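PDB 3IP1: scyllo-inosose 3-dehydrogenase from Thermotoga maritima, which catalyses the NAD(+)-dependent oxidation of scyllo-inosose to 3-dehydro-scyllo-inosose, a zinc-dependent step that probably belongs to myo-inositol breakdown. Local coordinates for residues 291-296 with 322-327; 299-304 with 328-333; 310-315 with 334-339. All blocks are in the same frame, centred on the assembly; numbering follows the deposited sequence.

How the interactions relate
Together the three contacts join a partly exposed helix start, a buried helix pair and a buried strand pair of one Rossmann-type domain. Interaction 1 is partly buried and holds the first turn of helix 293-306 against strand 324-326; interaction 2 uses the same helix further along and packs it on helix 328-333; interaction 3 joins strands 313-316 and 337-340 at the edge of the parallel sheet. Chemistry follows place: van der Waals packing at the helix start, an apolar and carboxylate-edge contact between buried helices, and a hydrogen-bonded ladder in the sheet. Phe331 links the last two, its ring touching Ile338, while Thr327 and Glu301 join the first two. All three adjoin the second subunit.

Interaction 1. Residues 291-296 with 322-327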
# COMPACT_ATOMS: atom_id res chain seq x y z
N GLY A 291 4.75 16.02 -22.76
CA GLY A 291 4.06 17.29 -22.79
C GLY A 291 2.99 17.32 -23.87
O GLY A 291 2.25 18.29 -23.96
N VAL A 292 2.89 16.27 -24.68
CA VAL A 292 1.80 16.16 -25.65
C VAL A 292 0.91 14.94 -25.35
O VAL A 292 0.66 14.11 -26.24
CB VAL A 292 2.30 16.20 -27.14
CG1 VAL A 292 2.71 17.60 -27.52
CG2 VAL A 292 3.47 15.23 -27.38
N PRO A 293 0.42 14.84 -24.09
CA PRO A 293 -0.33 13.66 -23.65
C PRO A 293 -1.58 13.45 -24.48
O PRO A 293 -2.06 12.33 -24.59
CB PRO A 293 -0.70 13.97 -22.18
CG PRO A 293 -0.60 15.43 -22.06
CD PRO A 293 0.50 15.84 -23.00
N GLN A 294 -2.08 14.51 -25.08
CA GLN A 294 -3.22 14.38 -25.99
C GLN A 294 -2.86 13.80 -27.36
O GLN A 294 -3.74 13.31 -28.06
CB GLN A 294 -3.95 15.72 -26.12
CG GLN A 294 -3.22 16.77 -26.94
CD GLN A 294 -1.99 17.36 -26.23
OE1 GLN A 294 -1.08 17.85 -26.89
NE2 GLN A 294 -1.96 17.31 -24.89
N LEU A 295 -1.58 13.83 -27.75
CA LEU A 295 -1.13 13.15 -28.99
C LEU A 295 -0.73 11.68 -28.77
O LEU A 295 -0.88 10.85 -29.67
CB LEU A 295 0.05 13.87 -29.67
CG LEU A 295 0.04 15.37 -30.06
CD1 LEU A 295 1.30 15.70 -30.88
CD2 LEU A 295 -1.24 15.80 -30.82
N VAL A 296 -0.18 11.37 -27.60
CA VAL A 296 0.30 10.01 -27.35
C VAL A 296 -0.68 9.12 -26.57
O VAL A 296 -0.47 7.93 -26.47
CB VAL A 296 1.69 9.98 -26.66
CG1 VAL A 296 2.78 10.44 -27.63
CG2 VAL A 296 1.68 10.80 -25.37
N ALA A 322 -3.44 20.99 -23.15
CA ALA A 322 -4.55 20.35 -23.86
C ALA A 322 -5.18 19.16 -23.10
O ALA A 322 -4.47 18.37 -22.47
CB ALA A 322 -4.09 19.91 -25.23
N LYS A 323 -6.52 19.05 -23.19
CA LYS A 323 -7.27 17.91 -22.64
C LYS A 323 -6.75 16.58 -23.17
O LYS A 323 -6.28 16.47 -24.30
CB LYS A 323 -8.77 17.98 -22.98
CG LYS A 323 -9.50 19.23 -22.58
CD LYS A 323 -9.44 19.48 -21.08
CE LYS A 323 -10.31 20.67 -20.69
NZ LYS A 323 -9.82 21.27 -19.42
N ILE A 324 -6.86 15.55 -22.33
CA ILE A 324 -6.48 14.20 -22.72
C ILE A 324 -7.76 13.43 -23.09
O ILE A 324 -8.75 13.47 -22.35
CB ILE A 324 -5.73 13.53 -21.56
CG1 ILE A 324 -4.41 14.27 -21.28
CG2 ILE A 324 -5.51 12.05 -21.82
CD1 ILE A 324 -3.98 14.18 -19.86
N PRO A 325 -7.73 12.72 -24.23
CA PRO A 325 -8.89 11.94 -24.65
C PRO A 325 -8.92 10.55 -23.97
O PRO A 325 -8.58 9.53 -24.58
CB PRO A 325 -8.73 11.87 -26.18
CG PRO A 325 -7.23 11.94 -26.41
CD PRO A 325 -6.59 12.52 -25.15
N LEU A 326 -9.33 10.56 -22.71
CA LEU A 326 -9.41 9.38 -21.86
C LEU A 326 -10.62 8.50 -22.19
O LEU A 326 -11.75 8.94 -22.18
CB LEU A 326 -9.48 9.82 -20.39
CG LEU A 326 -9.77 8.76 -19.33
CD1 LEU A 326 -8.69 7.68 -19.36
CD2 LEU A 326 -9.88 9.40 -17.93
N THR A 327 -10.33 7.23 -22.45
CA THR A 327 -11.35 6.23 -22.64
C THR A 327 -11.44 5.46 -21.32
O THR A 327 -10.58 4.60 -21.04
CB THR A 327 -10.96 5.25 -23.75
OG1 THR A 327 -10.46 5.97 -24.88
CG2 THR A 327 -12.14 4.33 -24.16
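Pro293 and Gln294, in the first turn of helix 293-306 of the Rossmann-type domain, lie against the short strand 324-326, and the two segments meet by packing, without a hydrogen bond between them. The apolar part is small: the Pro293 ring meets the Ile324 side chain at about a right angle, with Pro293 CB 3.8 Å from Ile324 CG1. Pro325 extends this patch, its ring atom CD standing 3.9 Å from Gln294 CA.

The second kind of contact is made by the Gln294 chain running past backbone and methyl group. With CG between the backbone N and the carbonyl carbon (chi1 73°) and a further bend at chi2, the chain folds over Ala322. Here Gln294 CD lies 3.5 Å from Ala322 CB. At the root of the chain, Gln294 CB is 3.1 Å from Lys323 O.

Beyond these groups this segment faces the second subunit: Ile324 and Leu326 join an antiparallel ladder with a strand of that chain, and Lys323 NZ hydrogen-bonds Thr327 OG1 of that subunit. Gln294 NE2 is buried by the contact and has no polar partner in the model; Gln294 NE2 rests 3.4 Å from Ala322 CB.

Interaction 2. Residues 299-304 with 328-333; sequences QIEEVI and GEVFQV
Glu301 and Phe331 meet at about a right angle in this contact between two helices. The carboxylate oxygen Glu301 OE2 comes to the edge of the Phe331 ring, in its plane and 3.6 Å from CE2, so that the negative oxygen faces the ring's C-H rim rather than its pi face, an arrangement that is probably mildly favourable electrostatically. Carboxylate and ring planes are turned 60° apart. The acid is held from elsewhere as well: OE1 is hydrogen-bonded to Thr327 OG1, and OE2 takes a weak bond from Trp297.

Ile304 serves two partners with two branches. The side chains of Ile304 and Val330 cross at about a right angle, with Ile304 CG2, anti to the backbone N, 3.8 Å from Val330 CG1, which also touches the backbone oxygen of Glu301. The other branch carries Ile304 CD1 obliquely to the Phe331 ring, 4.0 Å from CZ. A leucine in place of Phe331 would probably open a gap beside Ile304 CD1 and leave Glu301 OE2 without its aromatic edge.

The helix axes approach to 9.9 Å, with N-to-C directions 31° apart. Gln332 NE2 hydrogen-bonds Ala318 O and Ile316 O of the second subunit. Both helices lie over the parallel sheet: Ile304 and Phe331 reach Val314 of strand 313-316, Ile304 also touches Phe286 of strand 285-288, and Val303 rests against Val274 of helix 270-277.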
# COMPACT_ATOMS: atom_id res chain seq x y z
N GLN A 299 -2.30 5.96 -28.35
CA GLN A 299 -1.33 4.88 -28.45
C GLN A 299 -1.05 4.18 -27.13
O GLN A 299 -0.86 2.97 -27.10
CB GLN A 299 -0.03 5.40 -29.04
CG GLN A 299 -0.24 6.17 -30.32
CD GLN A 299 1.03 6.85 -30.74
OE1 GLN A 299 2.04 6.20 -30.98
NE2 GLN A 299 0.99 8.17 -30.80
N ILE A 300 -0.99 4.93 -26.03
CA ILE A 300 -0.80 4.34 -24.71
C ILE A 300 -2.00 3.47 -24.39
O ILE A 300 -1.86 2.33 -23.95
CB ILE A 300 -0.66 5.41 -23.59
CG1 ILE A 300 0.63 6.21 -23.74
CG2 ILE A 300 -0.68 4.76 -22.19
CD1 ILE A 300 0.69 7.47 -22.83
N GLU A 301 -3.19 4.02 -24.60
CA GLU A 301 -4.43 3.28 -24.38
C GLU A 301 -4.53 2.03 -25.25
O GLU A 301 -5.09 1.02 -24.83
CB GLU A 301 -5.63 4.19 -24.60
CG GLU A 301 -5.87 5.18 -23.46
CD GLU A 301 -7.25 5.80 -23.56
OE1 GLU A 301 -7.82 5.66 -24.65
OE2 GLU A 301 -7.75 6.43 -22.59
N GLU A 302 -3.96 2.08 -26.46
CA GLU A 302 -4.04 0.92 -27.32
C GLU A 302 -3.13 -0.20 -26.82
O GLU A 302 -3.52 -1.38 -26.86
CB GLU A 302 -3.75 1.26 -28.79
CG GLU A 302 -4.22 0.12 -29.72
CD GLU A 302 -3.71 0.20 -31.15
OE1 GLU A 302 -3.47 1.33 -31.65
OE2 GLU A 302 -3.56 -0.86 -31.79
N VAL A 303 -1.93 0.15 -26.37
CA VAL A 303 -1.05 -0.82 -25.74
C VAL A 303 -1.71 -1.43 -24.48
O VAL A 303 -1.74 -2.65 -24.32
CB VAL A 303 0.32 -0.24 -25.38
CG1 VAL A 303 1.07 -1.22 -24.48
CG2 VAL A 303 1.14 0.04 -26.66
N ILE A 304 -2.24 -0.58 -23.61
CA ILE A 304 -2.83 -1.05 -22.37
C ILE A 304 -3.95 -2.05 -22.72
O ILE A 304 -4.00 -3.14 -22.16
CB ILE A 304 -3.36 0.11 -21.48
CG1 ILE A 304 -2.19 0.92 -20.88
CG2 ILE A 304 -4.22 -0.44 -20.36
CD1 ILE A 304 -2.62 2.25 -20.13
N GLY A 328 -12.46 5.76 -20.52
CA GLY A 328 -12.65 5.12 -19.21
C GLY A 328 -12.58 3.60 -19.28
O GLY A 328 -11.91 2.95 -18.46
N GLU A 329 -13.24 3.04 -20.30
CA GLU A 329 -13.36 1.59 -20.47
C GLU A 329 -12.02 0.87 -20.47
O GLU A 329 -11.90 -0.23 -19.92
CB GLU A 329 -14.10 1.29 -21.78
CG GLU A 329 -14.16 -0.19 -22.15
CD GLU A 329 -15.22 -0.48 -23.19
OE1 GLU A 329 -16.39 -0.12 -22.93
OE2 GLU A 329 -14.89 -1.05 -24.25
N VAL A 330 -11.03 1.48 -21.11
CA VAL A 330 -9.70 0.89 -21.16
C VAL A 330 -9.15 0.62 -19.75
O VAL A 330 -8.69 -0.50 -19.47
CB VAL A 330 -8.73 1.77 -21.96
CG1 VAL A 330 -7.27 1.33 -21.74
CG2 VAL A 330 -9.14 1.78 -23.49
N PHE A 331 -9.24 1.63 -18.88
CA PHE A 331 -8.81 1.56 -17.49
C PHE A 331 -9.63 0.60 -16.64
O PHE A 331 -9.05 -0.13 -15.84
CB PHE A 331 -8.62 2.97 -16.87
CG PHE A 331 -7.51 3.72 -17.54
CD1 PHE A 331 -6.23 3.71 -17.00
CD2 PHE A 331 -7.71 4.31 -18.79
CE1 PHE A 331 -5.16 4.31 -17.67
CE2 PHE A 331 -6.65 4.91 -19.47
CZ PHE A 331 -5.37 4.91 -18.91
N GLN A 332 -10.95 0.55 -16.84
CA GLN A 332 -11.78 -0.43 -16.16
C GLN A 332 -11.43 -1.87 -16.55
O GLN A 332 -11.21 -2.74 -15.69
CB GLN A 332 -13.25 -0.17 -16.45
CG GLN A 332 -13.83 1.08 -15.78
CD GLN A 332 -15.18 1.49 -16.38
OE1 GLN A 332 -15.47 1.19 -17.55
NE2 GLN A 332 -16.00 2.17 -15.59
N VAL A 333 -11.38 -2.13 -17.85
CA VAL A 333 -11.23 -3.47 -18.36
C VAL A 333 -9.80 -4.05 -18.15
O VAL A 333 -9.65 -5.26 -17.99
CB VAL A 333 -11.71 -3.57 -19.84
CG1 VAL A 333 -11.48 -4.97 -20.41
CG2 VAL A 333 -13.21 -3.21 -19.96

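Interaction 3. Residues 310-315 with 334-339; sequences INATVA and RRAQIV
Ile310 packs against Arg334, just past the end of helix 328-333, its CB 3.4 Å from Arg334 O and its CG2 branch beside the Arg334 guanidinium, whose NH1 donates to Ala307 O. Asn311 gives its N-H to the same Arg334 oxygen. Its side chain runs alongside that of Arg335, pointing the same way: with CG anti to the carbonyl carbon (chi1 -67°), Asn311 OD1 receives Arg335 NH2 at 2.8 Å, in the guanidinium plane although amide and guanidinium planes stand 79° apart. A water bridges this OD1 to Gln337 OE1, while another joins Ala312 N to Arg334 O.

At Ala312 the pairing becomes regular, Gln337 N bonding to Ala312 O at 2.9 Å. Here begins the parallel ladder between strands 313-316 and 337-340, the last pair of the six-stranded Rossmann-type sheet, which an antiparallel strand of the second subunit continues.

Thr313 follows, its OG1 accepting an almost straight bond (177°) of 2.7 Å from Gln337 NE2, the oxygen lying in the amide plane. The bend of Gln337 at chi2 turns its amide back over the neighbouring strand; NE2 also bonds weakly to Asn311 O, and OE1 is hydrogen-bonded to Arg207 NH2 of the second subunit. Val314 uses both its N-H and its C=O, N to Gln337 O (2.7 Å) and O to Val339 N (2.9 Å). Last, Ala315 sets its CB 3.8 Å from Val339 CG2.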
# COMPACT_ATOMS: atom_id res chain seq x y z
N ILE A 310 -1.91 -6.66 -16.67
CA ILE A 310 -2.93 -5.78 -16.12
C ILE A 310 -2.27 -4.92 -15.06
O ILE A 310 -1.06 -5.00 -14.88
CB ILE A 310 -4.13 -6.56 -15.52
CG1 ILE A 310 -3.66 -7.60 -14.50
CG2 ILE A 310 -4.96 -7.20 -16.63
CD1 ILE A 310 -4.82 -8.19 -13.65
N ASN A 311 -3.05 -4.07 -14.39
CA ASN A 311 -2.51 -3.20 -13.35
C ASN A 311 -1.48 -2.16 -13.83
O ASN A 311 -0.65 -1.72 -13.05
CB ASN A 311 -1.94 -4.06 -12.19
CG ASN A 311 -3.03 -4.81 -11.45
OD1 ASN A 311 -4.03 -4.22 -11.03
ND2 ASN A 311 -2.85 -6.12 -11.31
N ALA A 312 -1.55 -1.76 -15.10
CA ALA A 312 -0.68 -0.69 -15.61
C ALA A 312 -1.01 0.61 -14.92
O ALA A 312 -2.17 0.89 -14.61
CB ALA A 312 -0.82 -0.52 -17.12
N THR A 313 0.02 1.40 -14.68
CA THR A 313 -0.12 2.75 -14.18
C THR A 313 0.40 3.73 -15.24
O THR A 313 1.50 3.54 -15.79
CB THR A 313 0.64 2.93 -12.85
OG1 THR A 313 -0.00 2.13 -11.85
CG2 THR A 313 0.64 4.40 -12.40
N VAL A 314 -0.37 4.77 -15.54
CA VAL A 314 0.17 5.85 -16.36
C VAL A 314 0.44 7.03 -15.45
O VAL A 314 -0.46 7.57 -14.83
CB VAL A 314 -0.74 6.30 -17.50
CG1 VAL A 314 0.03 7.27 -18.42
CG2 VAL A 314 -1.22 5.13 -18.29
N ALA A 315 1.72 7.40 -15.36
CA ALA A 315 2.11 8.54 -14.54
C ALA A 315 2.34 9.73 -15.47
O ALA A 315 3.09 9.61 -16.46
CB ALA A 315 3.37 8.20 -13.73
N ARG A 334 -8.78 -3.20 -18.16
CA ARG A 334 -7.41 -3.69 -17.97
C ARG A 334 -6.89 -3.45 -16.55
O ARG A 334 -5.69 -3.63 -16.28
CB ARG A 334 -6.45 -3.10 -19.02
CG ARG A 334 -6.99 -3.10 -20.45
CD ARG A 334 -7.43 -4.50 -20.94
NE ARG A 334 -6.32 -5.45 -20.95
CZ ARG A 334 -6.33 -6.60 -20.27
NH1 ARG A 334 -5.29 -7.41 -20.32
NH2 ARG A 334 -7.40 -6.94 -19.56
N ARG A 335 -7.78 -3.03 -15.67
CA ARG A 335 -7.43 -2.78 -14.26
C ARG A 335 -6.25 -1.81 -14.14
O ARG A 335 -5.28 -2.05 -13.40
CB ARG A 335 -7.14 -4.12 -13.54
CG ARG A 335 -7.52 -4.12 -12.08
CD ARG A 335 -6.99 -5.37 -11.37
NE ARG A 335 -7.61 -5.51 -10.06
CZ ARG A 335 -7.09 -5.06 -8.93
NH1 ARG A 335 -7.75 -5.22 -7.80
NH2 ARG A 335 -5.91 -4.45 -8.94
N ALA A 336 -6.34 -0.71 -14.88
CA ALA A 336 -5.24 0.23 -14.98
C ALA A 336 -5.58 1.51 -14.25
O ALA A 336 -6.72 1.73 -13.86
CB ALA A 336 -4.89 0.49 -16.45
N GLN A 337 -4.57 2.33 -14.00
CA GLN A 337 -4.78 3.60 -13.32
C GLN A 337 -3.88 4.73 -13.85
O GLN A 337 -2.92 4.49 -14.57
CB GLN A 337 -4.63 3.47 -11.79
CG GLN A 337 -3.35 2.76 -11.28
CD GLN A 337 -3.42 1.20 -11.35
OE1 GLN A 337 -4.48 0.57 -11.23
NE2 GLN A 337 -2.26 0.60 -11.55
N ILE A 338 -4.23 5.95 -13.46
CA ILE A 338 -3.58 7.16 -13.92
C ILE A 338 -3.29 8.01 -12.70
O ILE A 338 -4.19 8.33 -11.93
CB ILE A 338 -4.55 8.00 -14.82
CG1 ILE A 338 -5.05 7.17 -16.02
CG2 ILE A 338 -3.86 9.31 -15.28
CD1 ILE A 338 -6.23 7.81 -16.70
N VAL A 339 -2.02 8.36 -12.53
CA VAL A 339 -1.59 9.25 -11.45
C VAL A 339 -0.90 10.48 -12.04
O VAL A 339 -0.16 10.40 -13.03
CB VAL A 339 -0.64 8.54 -10.40
CG1 VAL A 339 -1.31 7.30 -9.79
CG2 VAL A 339 0.69 8.14 -11.03
O HOH W 1 -3.53 -1.55 -9.93
O HOH W 2 -3.25 -2.68 -17.23